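Local coordinates for glycosyl hydrolase family 2, TIM barrel domain protein (Faecalibacterium prausnitzii A2-165, PDB 6ED2) that acts as a gut bacterial beta-glucuronidase of glycosyl hydrolase family 2, probably cleaving glucuronic acid from glucuronide conjugates, including those of drugs, at residues L211-R216 / D427-S432; A272-L277 / A367-F372; F50-K55 / R87-D92. One frame throughout, in Å; residues are numbered along the deposited sequence. Where two conformers were deposited one is given.

Contact 1. Residues L211-R216 / D427-S432; sequences LDYSTR and DKNHPS
Asn429 carries its CG beside its own backbone N (chi1 -67°), while the CG of Tyr213 sits between backbone N and carbonyl carbon (chi1 77°); together these torsions lay the amide flat over one face of the phenol ring. The pairing joins the edge strand 210-219 of the family 2 beta-sandwich domain to the TIM barrel, at the loop between helix 409-427 and strand 433-440. Amide and ring are almost perfectly parallel, with ND2 of Asn429 3.3 Å above the plane of the Tyr213 ring and displaced toward its rim. Asn429 ND2 donates to Tyr213 O at 2.9 Å, nearly straight (165°) but from above the carbonyl plane, and Asn429 OD1 accepts from Thr215 OG1, also at 2.9 Å. Thr215 OG1 also bonds to Tyr217 OH, and Tyr213 OH to Asp293. The asparagine is thus fixed in rotation by a bond at each end, the one from ND2 in the plane of the amide, and by the ring stacked on its face. Alongside, the extended Lys428, which also pairs with Asp425, passes its CE 3.4 Å from Tyr213 O and places NZ on the syn lone pair of Asp212 OD2 at 2.6 Å.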
# COMPACT_ATOMS: atom_id res chain seq x y z
N LEU A 211 -6.32 17.02 50.13
CA LEU A 211 -6.89 17.41 48.84
C LEU A 211 -5.86 17.81 47.81
O LEU A 211 -6.14 17.74 46.61
CB LEU A 211 -7.86 18.59 49.02
CG LEU A 211 -8.93 18.47 50.10
CD1 LEU A 211 -9.60 19.81 50.30
CD2 LEU A 211 -9.97 17.42 49.74
N ASP A 212 -4.67 18.23 48.23
CA ASP A 212 -3.69 18.74 47.29
C ASP A 212 -2.35 18.85 48.00
O ASP A 212 -2.28 18.84 49.23
CB ASP A 212 -4.12 20.10 46.72
CG ASP A 212 -3.37 20.48 45.44
OD1 ASP A 212 -2.71 19.61 44.83
OD2 ASP A 212 -3.42 21.66 45.05
N TYR A 213 -1.29 18.93 47.21
CA TYR A 213 0.02 19.25 47.72
C TYR A 213 0.80 19.87 46.58
O TYR A 213 0.44 19.72 45.41
CB TYR A 213 0.75 18.02 48.29
CG TYR A 213 1.34 17.09 47.25
CD1 TYR A 213 2.66 17.21 46.86
CD2 TYR A 213 0.56 16.07 46.67
CE1 TYR A 213 3.20 16.36 45.91
CE2 TYR A 213 1.10 15.20 45.71
CZ TYR A 213 2.43 15.36 45.34
OH TYR A 213 3.01 14.53 44.40
N SER A 214 1.85 20.59 46.93
CA SER A 214 2.69 21.25 45.94
C SER A 214 4.13 21.05 46.38
O SER A 214 4.41 20.87 47.57
CB SER A 214 2.37 22.76 45.81
OG SER A 214 2.87 23.49 46.93
N THR A 215 5.04 21.10 45.40
CA THR A 215 6.48 20.98 45.62
C THR A 215 7.21 22.01 44.76
O THR A 215 6.75 22.36 43.66
CB THR A 215 7.03 19.56 45.28
OG1 THR A 215 6.67 19.18 43.94
CG2 THR A 215 6.51 18.52 46.27
N ARG A 216 8.33 22.51 45.29
CA ARG A 216 9.34 23.34 44.63
C ARG A 216 10.69 22.72 44.94
O ARG A 216 10.90 22.21 46.04
CB ARG A 216 9.38 24.81 45.13
CG ARG A 216 8.15 25.65 44.87
CD ARG A 216 7.93 26.72 45.96
NE ARG A 216 6.50 27.09 46.05
CZ ARG A 216 5.74 27.01 47.14
NH1 ARG A 216 6.25 26.57 48.29
NH2 ARG A 216 4.46 27.35 47.10
N ASP A 427 -1.27 18.65 37.28
CA ASP A 427 -0.01 18.20 36.70
C ASP A 427 1.22 18.82 37.35
O ASP A 427 2.33 18.44 36.99
CB ASP A 427 -0.00 18.48 35.19
CG ASP A 427 -1.06 17.66 34.46
OD1 ASP A 427 -1.62 16.74 35.10
OD2 ASP A 427 -1.36 17.93 33.28
N LYS A 428 1.05 19.71 38.33
CA LYS A 428 2.19 20.51 38.78
C LYS A 428 3.28 19.69 39.46
O LYS A 428 4.43 20.14 39.51
CB LYS A 428 1.72 21.62 39.71
CG LYS A 428 1.09 21.11 41.02
CD LYS A 428 0.15 22.14 41.64
CE LYS A 428 -0.67 21.53 42.79
NZ LYS A 428 -1.79 22.42 43.21
N ASN A 429 2.98 18.49 39.97
CA ASN A 429 4.00 17.75 40.70
C ASN A 429 4.72 16.70 39.85
O ASN A 429 5.55 15.96 40.39
CB ASN A 429 3.41 17.10 41.95
CG ASN A 429 2.99 18.13 42.98
OD1 ASN A 429 3.79 18.98 43.38
ND2 ASN A 429 1.72 18.10 43.38
N HIS A 430 4.43 16.63 38.56
CA HIS A 430 5.16 15.71 37.70
C HIS A 430 6.55 16.28 37.42
O HIS A 430 6.66 17.40 36.94
CB HIS A 430 4.42 15.51 36.37
CG HIS A 430 3.16 14.72 36.49
ND1 HIS A 430 3.15 13.40 36.91
CD2 HIS A 430 1.87 15.04 36.22
CE1 HIS A 430 1.91 12.95 36.90
NE2 HIS A 430 1.11 13.93 36.50
N PRO A 431 7.62 15.54 37.71
CA PRO A 431 8.94 16.03 37.28
C PRO A 431 9.01 16.20 35.77
O PRO A 431 9.71 17.11 35.29
CB PRO A 431 9.90 14.95 37.78
CG PRO A 431 9.06 13.73 37.91
CD PRO A 431 7.71 14.21 38.34
N SER A 432 8.28 15.39 35.01
CA SER A 432 8.33 15.46 33.55
C SER A 432 7.79 16.79 33.01
O SER A 432 8.26 17.26 31.97
CB SER A 432 7.56 14.29 32.92
OG SER A 432 6.17 14.32 33.25

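Contact 2. Residues A272-L277 / A367-F372; sequences AYLYDL and ADEEGF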
# COMPACT_ATOMS: atom_id res chain seq x y z
N ALA A 272 15.71 9.12 34.68
CA ALA A 272 14.78 9.50 35.73
C ALA A 272 15.19 8.86 37.05
O ALA A 272 15.81 7.80 37.08
CB ALA A 272 13.36 9.07 35.37
N TYR A 273 14.86 9.55 38.14
CA TYR A 273 14.89 8.94 39.45
C TYR A 273 13.72 9.48 40.25
O TYR A 273 13.54 10.70 40.34
CB TYR A 273 16.20 9.21 40.19
CG TYR A 273 16.42 8.22 41.30
CD1 TYR A 273 17.06 7.01 41.05
CD2 TYR A 273 15.97 8.48 42.59
CE1 TYR A 273 17.26 6.10 42.06
CE2 TYR A 273 16.16 7.56 43.61
CZ TYR A 273 16.81 6.37 43.33
OH TYR A 273 17.03 5.44 44.33
N LEU A 274 12.93 8.58 40.83
CA LEU A 274 11.73 8.95 41.55
C LEU A 274 11.87 8.52 43.01
O LEU A 274 12.49 7.50 43.31
CB LEU A 274 10.48 8.29 40.92
CG LEU A 274 10.16 8.80 39.51
CD1 LEU A 274 8.96 8.07 38.91
CD2 LEU A 274 9.92 10.33 39.50
N TYR A 275 11.33 9.35 43.91
CA TYR A 275 11.25 9.06 45.33
C TYR A 275 9.79 8.83 45.70
O TYR A 275 8.88 9.33 45.04
CB TYR A 275 11.80 10.20 46.18
CG TYR A 275 13.31 10.32 46.20
CD1 TYR A 275 14.06 9.78 47.25
CD2 TYR A 275 13.98 11.01 45.20
CE1 TYR A 275 15.45 9.91 47.29
CE2 TYR A 275 15.36 11.14 45.23
CZ TYR A 275 16.09 10.59 46.27
OH TYR A 275 17.46 10.74 46.27
N ASP A 276 9.58 8.11 46.78
CA ASP A 276 8.23 7.82 47.24
C ASP A 276 7.84 8.83 48.30
O ASP A 276 8.56 9.01 49.30
CB ASP A 276 8.13 6.39 47.77
CG ASP A 276 8.31 5.36 46.68
OD1 ASP A 276 7.54 5.38 45.70
OD2 ASP A 276 9.25 4.54 46.78
N LEU A 277 6.72 9.51 48.08
CA LEU A 277 6.23 10.55 48.97
C LEU A 277 5.07 9.99 49.78
O LEU A 277 4.14 9.40 49.22
CB LEU A 277 5.79 11.77 48.16
CG LEU A 277 5.33 13.03 48.91
CD1 LEU A 277 6.48 13.62 49.72
CD2 LEU A 277 4.82 14.05 47.93
N ALA A 367 6.11 9.24 31.50
CA ALA A 367 7.16 10.23 31.27
C ALA A 367 8.00 10.44 32.53
O ALA A 367 9.22 10.54 32.46
CB ALA A 367 6.57 11.55 30.79
N ASP A 368 7.34 10.48 33.70
CA ASP A 368 8.08 10.60 34.95
C ASP A 368 9.10 9.48 35.11
O ASP A 368 10.22 9.70 35.60
CB ASP A 368 7.12 10.58 36.14
CG ASP A 368 6.34 11.89 36.29
OD1 ASP A 368 6.59 12.88 35.56
OD2 ASP A 368 5.44 11.91 37.15
N GLU A 369 8.74 8.26 34.69
CA GLU A 369 9.63 7.11 34.88
C GLU A 369 10.67 6.99 33.78
O GLU A 369 11.78 6.52 34.03
CB GLU A 369 8.82 5.82 34.95
CG GLU A 369 8.04 5.63 36.24
CD GLU A 369 7.21 4.36 36.23
OE1 GLU A 369 7.42 3.52 35.32
OE2 GLU A 369 6.36 4.19 37.13
N GLU A 370 10.34 7.41 32.56
CA GLU A 370 11.30 7.32 31.46
C GLU A 370 12.17 8.57 31.31
O GLU A 370 13.04 8.59 30.43
CB GLU A 370 10.57 7.02 30.16
CG GLU A 370 9.68 5.78 30.26
CD GLU A 370 10.46 4.51 30.59
OE1 GLU A 370 11.66 4.40 30.23
OE2 GLU A 370 9.87 3.62 31.23
N GLY A 371 11.96 9.60 32.11
CA GLY A 371 12.75 10.81 31.99
C GLY A 371 12.50 11.58 30.71
O GLY A 371 13.45 11.91 29.98
N PHE A 372 11.24 11.84 30.40
CA PHE A 372 10.84 12.64 29.25
C PHE A 372 10.31 13.99 29.73
O PHE A 372 9.73 14.09 30.81
CB PHE A 372 9.76 11.93 28.42
CG PHE A 372 10.32 11.01 27.36
CD1 PHE A 372 10.71 9.72 27.68
CD2 PHE A 372 10.45 11.44 26.05
CE1 PHE A 372 11.23 8.88 26.71
CE2 PHE A 372 10.97 10.60 25.07
CZ PHE A 372 11.36 9.32 25.40
O HOH W 1 14.56 6.91 32.92
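Leu274 and Glu369 meet at about a right angle, the leucine's CD1 resting 3.7 Å from CG of Glu369, on the aliphatic root of that acid. With CG anti to the carbonyl carbon (chi1 -73°) and an extended chain beyond it, Glu369 offers its methylene to the leucine and carries its carboxylate on to Arg294. The same CD1 lies 4.2 Å from CB of Asp368, so Leu274 bears on two successive helical residues. Ala272 approaches differently: its methyl points toward the last turn, with CB 3.2 Å from Asp368 O and 3.3 Å from Glu369 O. Asp368 O accepts from the indole of Trp267, and Glu369 O takes a bond from a water that in turn accepts from Ala272 N at 3.1 Å, the one polar bridge between the segments. A second subunit packs its Ser70 against Glu369 and Glu370. The sandwich domain thus seats an apolar pair on the C-terminal end of helix 361-370. There Gly371 leaves the helix with positive phi, and Phe372 N bonds to Ala367 O, the 6→1 bond of a Schellman-like ending, as the chain turns into the next barrel strand of a TIM-barrel beta-alpha-beta unit.

Contact 3. Residues F50-K55 / R87-D92; sequences FDPESK and REYCGD
Phe50 and Tyr89 form the tight half of this contact, which lies in the sugar-binding domain of family 2, a jelly-roll-like beta-sandwich, where the end of strand 38-51 meets the loop leading into strand 92-101. With CG opposite the backbone N (chi1 180°), Tyr89 carries its phenol across to Phe50 and its hydroxyl to Asp92 O. The side chains run antiparallel alongside one another, their ring planes 41° apart, and CD1 of Phe50 comes down over one face of the tyrosine ring to 3.4 Å from Tyr89 CG. Over that ring too, Phe50 CB makes a CH-pi contact, 4.2 Å from the Tyr89 centroid. Phe48 and Phe77 meet Phe50 edge-to-face and extend this aromatic cluster. At the far end of the phenol, Asp92 O is gripped by two donors, Tyr89 OH and the backbone N of Asp51, the latter at 3.0 Å.

Beyond the hydroxyl the packing gives way to polar, hydrated contacts. Pro52 only grazes the edge of the Tyr89 ring, and residues 51 to 54 form a type I turn. Lys55 N bonds to Asp51 OD1, while Trp94 and Gly56 take OD2. Ser54 OG donates to Asp92 OD2 at 2.9 Å, arriving from above the carboxylate plane, and Asn161 binds the other oxygen, OD1. One water links Asp51 O, Ser54 OG and Asp92 N. Another lies between the two acids, where it would be expected to ease their like charges: it donates to Asp51 OD2 at 2.9 Å and to Asp92 OD2 at 2.7 Å.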
# COMPACT_ATOMS: atom_id res chain seq x y z
N PHE A 50 -27.62 6.58 22.48
CA PHE A 50 -27.79 7.91 21.92
C PHE A 50 -29.12 8.50 22.39
O PHE A 50 -30.08 7.77 22.68
CB PHE A 50 -27.76 7.86 20.39
CG PHE A 50 -26.44 7.39 19.82
CD1 PHE A 50 -25.29 8.14 19.98
CD2 PHE A 50 -26.36 6.19 19.11
CE1 PHE A 50 -24.07 7.71 19.46
CE2 PHE A 50 -25.13 5.75 18.58
CZ PHE A 50 -23.99 6.51 18.75
N ASP A 51 -29.19 9.83 22.46
CA ASP A 51 -30.39 10.56 22.88
C ASP A 51 -30.63 11.71 21.90
O ASP A 51 -30.44 12.88 22.25
CB ASP A 51 -30.22 11.07 24.31
CG ASP A 51 -31.51 11.65 24.93
OD1 ASP A 51 -32.57 11.73 24.25
OD2 ASP A 51 -31.44 12.02 26.12
N PRO A 52 -31.03 11.40 20.66
CA PRO A 52 -31.10 12.47 19.64
C PRO A 52 -32.18 13.49 19.91
O PRO A 52 -32.06 14.64 19.45
CB PRO A 52 -31.37 11.70 18.34
CG PRO A 52 -32.01 10.43 18.78
CD PRO A 52 -31.35 10.08 20.10
N GLU A 53 -33.22 13.14 20.65
CA GLU A 53 -34.27 14.11 20.95
C GLU A 53 -34.06 14.79 22.30
O GLU A 53 -34.93 15.55 22.73
CB GLU A 53 -35.64 13.42 20.89
CG GLU A 53 -36.01 12.92 19.50
CD GLU A 53 -35.98 14.03 18.44
OE1 GLU A 53 -36.63 15.08 18.65
OE2 GLU A 53 -35.30 13.84 17.41
N SER A 54 -32.92 14.55 22.95
CA SER A 54 -32.58 15.16 24.24
C SER A 54 -33.73 15.05 25.25
O SER A 54 -34.10 16.01 25.94
CB SER A 54 -32.16 16.62 24.07
OG SER A 54 -30.92 16.70 23.39
N LYS A 55 -34.30 13.85 25.34
CA LYS A 55 -35.44 13.60 26.21
C LYS A 55 -35.11 12.77 27.44
O LYS A 55 -36.00 12.54 28.27
CB LYS A 55 -36.56 12.92 25.41
CG LYS A 55 -36.29 11.49 25.02
CD LYS A 55 -37.34 11.03 24.00
CE LYS A 55 -37.42 9.50 23.90
NZ LYS A 55 -37.86 9.03 22.55
N ARG A 87 -20.89 7.10 14.01
CA ARG A 87 -19.54 7.66 14.13
C ARG A 87 -19.59 9.18 14.27
O ARG A 87 -18.87 9.76 15.09
CB ARG A 87 -18.67 7.27 12.94
CG ARG A 87 -17.20 7.65 13.12
CD ARG A 87 -16.46 7.73 11.76
NE ARG A 87 -16.78 8.95 11.05
CZ ARG A 87 -16.72 9.11 9.72
NH1 ARG A 87 -16.34 8.11 8.93
NH2 ARG A 87 -17.03 10.29 9.18
N GLU A 88 -20.47 9.83 13.51
CA GLU A 88 -20.54 11.29 13.50
C GLU A 88 -21.60 11.84 14.45
O GLU A 88 -21.89 13.04 14.41
CB GLU A 88 -20.82 11.78 12.07
CG GLU A 88 -19.66 11.59 11.09
CD GLU A 88 -18.59 12.69 11.18
OE1 GLU A 88 -18.81 13.69 11.90
OE2 GLU A 88 -17.53 12.57 10.54
N TYR A 89 -22.21 11.00 15.30
CA TYR A 89 -23.26 11.47 16.19
C TYR A 89 -22.81 12.66 17.01
O TYR A 89 -21.74 12.64 17.64
CB TYR A 89 -23.72 10.36 17.13
CG TYR A 89 -24.80 10.85 18.05
CD1 TYR A 89 -26.14 10.85 17.64
CD2 TYR A 89 -24.50 11.37 19.31
CE1 TYR A 89 -27.15 11.31 18.47
CE2 TYR A 89 -25.51 11.85 20.15
CZ TYR A 89 -26.83 11.82 19.72
OH TYR A 89 -27.84 12.28 20.54
N CYS A 90 -23.64 13.70 17.03
CA CYS A 90 -23.33 14.93 17.74
C CYS A 90 -24.54 15.34 18.57
O CYS A 90 -25.61 15.59 18.02
CB CYS A 90 -22.94 16.05 16.76
SG CYS A 90 -22.33 17.57 17.59
N GLY A 91 -24.37 15.36 19.88
CA GLY A 91 -25.49 15.70 20.75
C GLY A 91 -25.34 15.02 22.10
O GLY A 91 -24.22 14.81 22.57
N ASP A 92 -26.49 14.71 22.70
CA ASP A 92 -26.56 14.03 23.99
C ASP A 92 -26.44 12.51 23.81
O ASP A 92 -27.05 11.93 22.91
CB ASP A 92 -27.90 14.32 24.67
CG ASP A 92 -27.99 15.71 25.27
OD1 ASP A 92 -26.96 16.41 25.43
OD2 ASP A 92 -29.13 16.11 25.58
O HOH W 2 -29.04 15.24 21.38
O HOH W 3 -30.72 14.61 27.10

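Overall arrangement
Contacts 1 and 2 touch, their centres 13 Å apart, with contact 2 nested in the chain loop that contact 1 closes. Asp368 ties them together through two probable hydrogen bonds, its OD2 to His430 ND1 at 2.7 Å and its OD1 to Ser432 OG at 2.8 Å. Both dock the middle sandwich domain on the helix-to-strand side of the barrel, contact 1 on a loop and contact 2 on the end of helix 361-370, opposite the strand C-termini where TIM-barrel glycosidases keep their active site. A bound magnesium ion lies about 11 Å from the Tyr213 side chain. Contact 3 stands apart in the N-terminal domain, its centre 38 Å from contact 1 and 42 Å from contact 2.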